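Local atomic coordinates of polyporopepsin (Irpex lacteus, PDB entry 1WKR), a protein that cleaves peptide bonds with broad specificity as a pepsin-like aspartic endopeptidase and clots milk. Residues A[137-149]-A[158-170]. Sequence-based numbering, arbitrary orientation.
Sequences TIPTNLLAVSFEP and GELTFGATDSSKY
E159 and S146 open the pairing of an antiparallel beta hairpin, strands 142-146 and 155-162, part of the six-stranded interdomain sheet that backs the active site in pepsin-like proteinases; strands 3-9 and 316-321 flank it. S146 N reaches E159 O almost straight (176° at the hydrogen), and E159 N returns the bond to S146 O. L160, in the next, non-hydrogen-bonded pair with V145, offers CB and CG to L143 CD1. T161 and A144 exchange two backbone bonds, while T161 OG1 turns to S4 and a water. F162 lies beside L143, whose CG stands anti to the backbone N (chi1 168°) and carries CD1 over the centre of the F162 ring, a CH-pi contact 3.9 Å from the centroid. I138 packs against the F162 backbone with CG2 3.6 Å from F162 O, while its CB and CD1 rest on G163. Cut back to an alanine, I138 would lose CG2 and CD1, which is likely to open a gap beside F162 CB and thin the cover over G163. G163 N bonds to L142 O; G163, at a positive phi, lets I138 CB come close to its CA. A164 O, buried with no partner in the model, faces L142 CD2 and A144 CB. After an Asx turn at D166, K169 bends at chi2 (-62°) and lays CD 3.6 Å from S146 OG. Its NZ stays 4.3 Å from E148 OE2, and two waters bridge them: one, only weakly bound to E148 OE2, also meets S146 OG, and the other accepts from K169 NZ and donates to E148 OE2 at 2.6 Å.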
loop_
_atom_site.group_PDB
_atom_site.type_symbol
_atom_site.label_atom_id
_atom_site.label_comp_id
_atom_site.label_asym_id
_atom_site.label_seq_id
_atom_site.Cartn_x
_atom_site.Cartn_y
_atom_site.Cartn_z
ATOM N N THR A 137 -3.632 4.294 -23.667
ATOM C CA THR A 137 -2.800 3.097 -23.598
ATOM C C THR A 137 -3.565 1.932 -22.898
ATOM O O THR A 137 -3.625 0.769 -23.491
ATOM C CB THR A 137 -1.574 3.375 -22.846
ATOM O OG1 THR A 137 -0.884 4.449 -23.548
ATOM C CG2 THR A 137 -0.609 2.121 -22.816
ATOM N N ILE A 138 -4.222 2.147 -21.808
ATOM C CA ILE A 138 -4.905 1.041 -21.085
ATOM C C ILE A 138 -6.392 1.168 -21.275
ATOM O O ILE A 138 -6.904 2.308 -21.439
ATOM C CB ILE A 138 -4.469 1.009 -19.605
ATOM C CG1 ILE A 138 -4.920 2.265 -18.836
ATOM C CG2 ILE A 138 -2.989 0.779 -19.546
ATOM C CD1 ILE A 138 -4.595 2.186 -17.330
ATOM N N PRO A 139 -7.137 0.111 -21.290
ATOM C CA PRO A 139 -8.520 0.175 -21.781
ATOM C C PRO A 139 -9.534 0.672 -20.727
ATOM O O PRO A 139 -10.615 1.150 -21.094
ATOM C CB PRO A 139 -8.859 -1.271 -22.173
ATOM C CG PRO A 139 -7.897 -2.134 -21.391
ATOM C CD PRO A 139 -6.641 -1.298 -21.232
ATOM N N THR A 140 -9.168 0.654 -19.440
ATOM C CA THR A 140 -10.053 1.244 -18.368
ATOM C C THR A 140 -9.107 1.742 -17.292
ATOM O O THR A 140 -7.922 1.385 -17.258
ATOM C CB THR A 140 -11.066 0.231 -17.905
ATOM O OG1 THR A 140 -12.044 0.902 -17.101
ATOM C CG2 THR A 140 -10.440 -0.937 -17.114
ATOM N N ASN A 141 -9.612 2.670 -16.485
ATOM C CA ASN A 141 -8.746 3.377 -15.541
ATOM C C ASN A 141 -8.736 2.641 -14.242
ATOM O O ASN A 141 -9.577 2.801 -13.346
ATOM C CB ASN A 141 -9.233 4.828 -15.395
ATOM C CG ASN A 141 -8.227 5.696 -14.693
ATOM O OD1 ASN A 141 -7.274 5.200 -14.089
ATOM N ND2 ASN A 141 -8.442 7.029 -14.755
ATOM N N LEU A 142 -7.772 1.690 -14.137
ATOM C CA LEU A 142 -7.727 0.693 -13.075
ATOM C C LEU A 142 -6.315 0.229 -12.891
ATOM O O LEU A 142 -5.554 0.100 -13.834
ATOM C CB LEU A 142 -8.673 -0.409 -13.511
ATOM C CG LEU A 142 -8.780 -1.716 -12.719
ATOM C CD1 LEU A 142 -10.170 -2.313 -12.904
ATOM C CD2 LEU A 142 -7.623 -2.677 -13.078
ATOM N N LEU A 143 -6.008 -0.144 -11.627
ATOM C CA LEU A 143 -4.763 -0.798 -11.248
ATOM C C LEU A 143 -5.126 -1.993 -10.408
ATOM O O LEU A 143 -5.908 -1.868 -9.490
ATOM C CB LEU A 143 -3.888 0.199 -10.409
ATOM C CG LEU A 143 -2.698 -0.487 -9.708
ATOM C CD1 LEU A 143 -1.664 -1.040 -10.656
ATOM C CD2 LEU A 143 -2.035 0.543 -8.784
ATOM N N ALA A 144 -4.517 -3.154 -10.643
ATOM C CA ALA A 144 -4.721 -4.353 -9.818
ATOM C C ALA A 144 -3.396 -4.801 -9.298
ATOM O O ALA A 144 -2.369 -4.858 -10.040
ATOM C CB ALA A 144 -5.385 -5.431 -10.646
ATOM N N VAL A 145 -3.306 -5.142 -8.004
ATOM C CA VAL A 145 -2.045 -5.401 -7.314
ATOM C C VAL A 145 -2.064 -6.788 -6.723
ATOM O O VAL A 145 -2.956 -7.155 -5.940
ATOM C CB VAL A 145 -1.853 -4.357 -6.190
ATOM C CG1 VAL A 145 -0.610 -4.703 -5.373
ATOM C CG2 VAL A 145 -1.765 -2.974 -6.747
ATOM N N SER A 146 -1.000 -7.547 -7.042
ATOM C CA SER A 146 -0.696 -8.836 -6.439
ATOM C C SER A 146 0.506 -8.733 -5.541
ATOM O O SER A 146 1.635 -8.437 -6.032
ATOM C CB SER A 146 -0.466 -9.865 -7.519
ATOM O OG SER A 146 0.013 -11.095 -6.965
ATOM N N PHE A 147 0.321 -8.957 -4.245
ATOM C CA PHE A 147 1.402 -9.203 -3.280
ATOM C C PHE A 147 1.305 -10.635 -2.813
ATOM O O PHE A 147 0.269 -11.286 -2.948
ATOM C CB PHE A 147 1.303 -8.241 -2.089
ATOM C CG PHE A 147 1.563 -6.768 -2.366
ATOM C CD1 PHE A 147 2.052 -6.305 -3.541
ATOM C CD2 PHE A 147 1.377 -5.877 -1.330
ATOM C CE1 PHE A 147 2.360 -4.947 -3.719
ATOM C CE2 PHE A 147 1.652 -4.504 -1.477
ATOM C CZ PHE A 147 2.156 -4.063 -2.685
ATOM N N GLU A 148 2.409 -11.167 -2.274
ATOM C CA GLU A 148 2.450 -12.528 -1.767
ATOM C C GLU A 148 3.305 -12.580 -0.529
ATOM O O GLU A 148 4.227 -11.752 -0.373
ATOM C CB GLU A 148 3.060 -13.464 -2.832
ATOM C CG GLU A 148 2.225 -13.571 -4.064
ATOM C CD GLU A 148 2.826 -14.469 -5.141
ATOM O OE1 GLU A 148 3.946 -15.042 -4.948
ATOM O OE2 GLU A 148 2.117 -14.569 -6.197
ATOM N N PRO A 149 3.077 -13.551 0.366
ATOM C CA PRO A 149 3.981 -13.683 1.532
ATOM C C PRO A 149 5.404 -13.979 1.072
ATOM O O PRO A 149 5.642 -14.442 -0.035
ATOM C CB PRO A 149 3.388 -14.905 2.273
ATOM C CG PRO A 149 1.968 -14.997 1.773
ATOM C CD PRO A 149 2.054 -14.619 0.307
ATOM N N GLY A 158 5.617 -10.151 -6.733
ATOM C CA GLY A 158 4.401 -9.310 -6.869
ATOM C C GLY A 158 4.210 -8.840 -8.268
ATOM O O GLY A 158 5.072 -9.028 -9.168
ATOM N N GLU A 159 3.074 -8.176 -8.496
ATOM C CA GLU A 159 2.737 -7.675 -9.850
ATOM C C GLU A 159 1.803 -6.514 -9.738
ATOM O O GLU A 159 0.871 -6.526 -8.936
ATOM C CB GLU A 159 2.100 -8.801 -10.714
ATOM C CG GLU A 159 1.817 -8.358 -12.161
ATOM C CD GLU A 159 1.169 -9.472 -12.884
ATOM O OE1 GLU A 159 -0.049 -9.750 -12.627
ATOM O OE2 GLU A 159 1.795 -10.033 -13.778
ATOM N N LEU A 160 2.026 -5.512 -10.555
ATOM C CA LEU A 160 1.030 -4.433 -10.848
ATOM C C LEU A 160 0.495 -4.656 -12.218
ATOM O O LEU A 160 1.299 -4.837 -13.159
ATOM C CB LEU A 160 1.650 -3.044 -10.754
ATOM C CG LEU A 160 1.761 -2.477 -9.336
ATOM C CD1 LEU A 160 2.311 -3.302 -8.288
ATOM C CD2 LEU A 160 2.322 -1.016 -9.451
ATOM N N THR A 161 -0.805 -4.572 -12.404
ATOM C CA THR A 161 -1.407 -4.653 -13.761
ATOM C C THR A 161 -2.230 -3.389 -13.934
ATOM O O THR A 161 -3.151 -3.084 -13.155
ATOM C CB THR A 161 -2.298 -5.871 -13.957
ATOM O OG1 THR A 161 -1.523 -7.072 -13.634
ATOM C CG2 THR A 161 -2.746 -6.000 -15.374
ATOM N N PHE A 162 -1.900 -2.635 -14.960
ATOM C CA PHE A 162 -2.623 -1.398 -15.302
ATOM C C PHE A 162 -3.634 -1.712 -16.420
ATOM O O PHE A 162 -3.254 -2.186 -17.502
ATOM C CB PHE A 162 -1.646 -0.337 -15.810
ATOM C CG PHE A 162 -0.727 0.174 -14.695
ATOM C CD1 PHE A 162 -1.158 1.234 -13.888
ATOM C CD2 PHE A 162 0.499 -0.411 -14.442
ATOM C CE1 PHE A 162 -0.326 1.747 -12.886
ATOM C CE2 PHE A 162 1.274 0.090 -13.365
ATOM C CZ PHE A 162 0.869 1.156 -12.620
ATOM N N GLY A 163 -4.887 -1.465 -16.129
ATOM C CA GLY A 163 -5.937 -1.555 -17.152
ATOM C C GLY A 163 -6.684 -2.882 -17.177
ATOM O O GLY A 163 -7.595 -3.007 -18.012
ATOM N N ALA A 164 -6.326 -3.832 -16.316
ATOM C CA ALA A 164 -6.975 -5.159 -16.297
ATOM C C ALA A 164 -6.608 -5.839 -14.995
ATOM O O ALA A 164 -5.699 -5.421 -14.283
ATOM C CB ALA A 164 -6.453 -6.002 -17.450
ATOM N N THR A 165 -7.295 -6.920 -14.706
ATOM C CA THR A 165 -6.951 -7.847 -13.654
ATOM C C THR A 165 -6.240 -9.038 -14.212
ATOM O O THR A 165 -6.305 -9.294 -15.487
ATOM C CB THR A 165 -8.172 -8.320 -12.852
ATOM O OG1 THR A 165 -9.107 -8.972 -13.788
ATOM C CG2 THR A 165 -8.939 -7.203 -12.227
ATOM N N ASP A 166 -5.521 -9.792 -13.456
ATOM C CA ASP A 166 -4.744 -10.968 -13.819
ATOM C C ASP A 166 -5.257 -12.135 -12.996
ATOM O O ASP A 166 -4.993 -12.237 -11.820
ATOM C CB ASP A 166 -3.284 -10.740 -13.529
ATOM C CG ASP A 166 -2.329 -11.884 -13.902
ATOM O OD1 ASP A 166 -2.888 -12.974 -14.142
ATOM O OD2 ASP A 166 -1.126 -11.736 -13.839
ATOM N N SER A 167 -6.075 -12.999 -13.645
ATOM C CA SER A 167 -6.742 -14.098 -12.942
ATOM C C SER A 167 -5.801 -15.178 -12.434
ATOM O O SER A 167 -6.172 -15.993 -11.598
ATOM C CB SER A 167 -7.853 -14.831 -13.940
ATOM O OG SER A 167 -7.233 -15.438 -14.864
ATOM N N SER A 168 -4.547 -15.127 -12.839
ATOM C CA SER A 168 -3.558 -16.026 -12.297
ATOM C C SER A 168 -3.120 -15.629 -10.879
ATOM O O SER A 168 -2.451 -16.384 -10.207
ATOM C CB SER A 168 -2.301 -16.176 -13.206
ATOM O OG SER A 168 -1.455 -15.021 -13.073
ATOM N N LYS A 169 -3.557 -14.439 -10.434
ATOM C CA LYS A 169 -3.167 -13.872 -9.140
ATOM C C LYS A 169 -4.289 -13.927 -8.128
ATOM O O LYS A 169 -4.104 -13.375 -7.019
ATOM C CB LYS A 169 -2.673 -12.469 -9.317
ATOM C CG LYS A 169 -1.534 -12.325 -10.344
ATOM C CD LYS A 169 -0.303 -13.089 -9.942
ATOM C CE LYS A 169 0.866 -12.756 -10.835
ATOM N NZ LYS A 169 2.119 -13.431 -10.393
ATOM N N TYR A 170 -5.439 -14.507 -8.423
ATOM C CA TYR A 170 -6.463 -14.627 -7.404
ATOM C C TYR A 170 -7.266 -15.892 -7.582
ATOM O O TYR A 170 -7.295 -16.455 -8.694
ATOM C CB TYR A 170 -7.369 -13.386 -7.362
ATOM C CG TYR A 170 -8.347 -13.228 -8.530
ATOM C CD1 TYR A 170 -9.637 -13.755 -8.530
ATOM C CD2 TYR A 170 -7.973 -12.500 -9.659
ATOM C CE1 TYR A 170 -10.511 -13.580 -9.589
ATOM C CE2 TYR A 170 -8.885 -12.295 -10.710
ATOM C CZ TYR A 170 -10.112 -12.845 -10.631
ATOM O OH TYR A 170 -11.023 -12.646 -11.689
HETATM O O HOH W 1 -2.292 -7.710 -11.051
HETATM O O HOH W 2 -2.108 -12.143 -5.663
HETATM O O HOH W 3 2.504 -11.871 -8.064
HETATM O O HOH W 4 2.234 -15.786 -8.479
#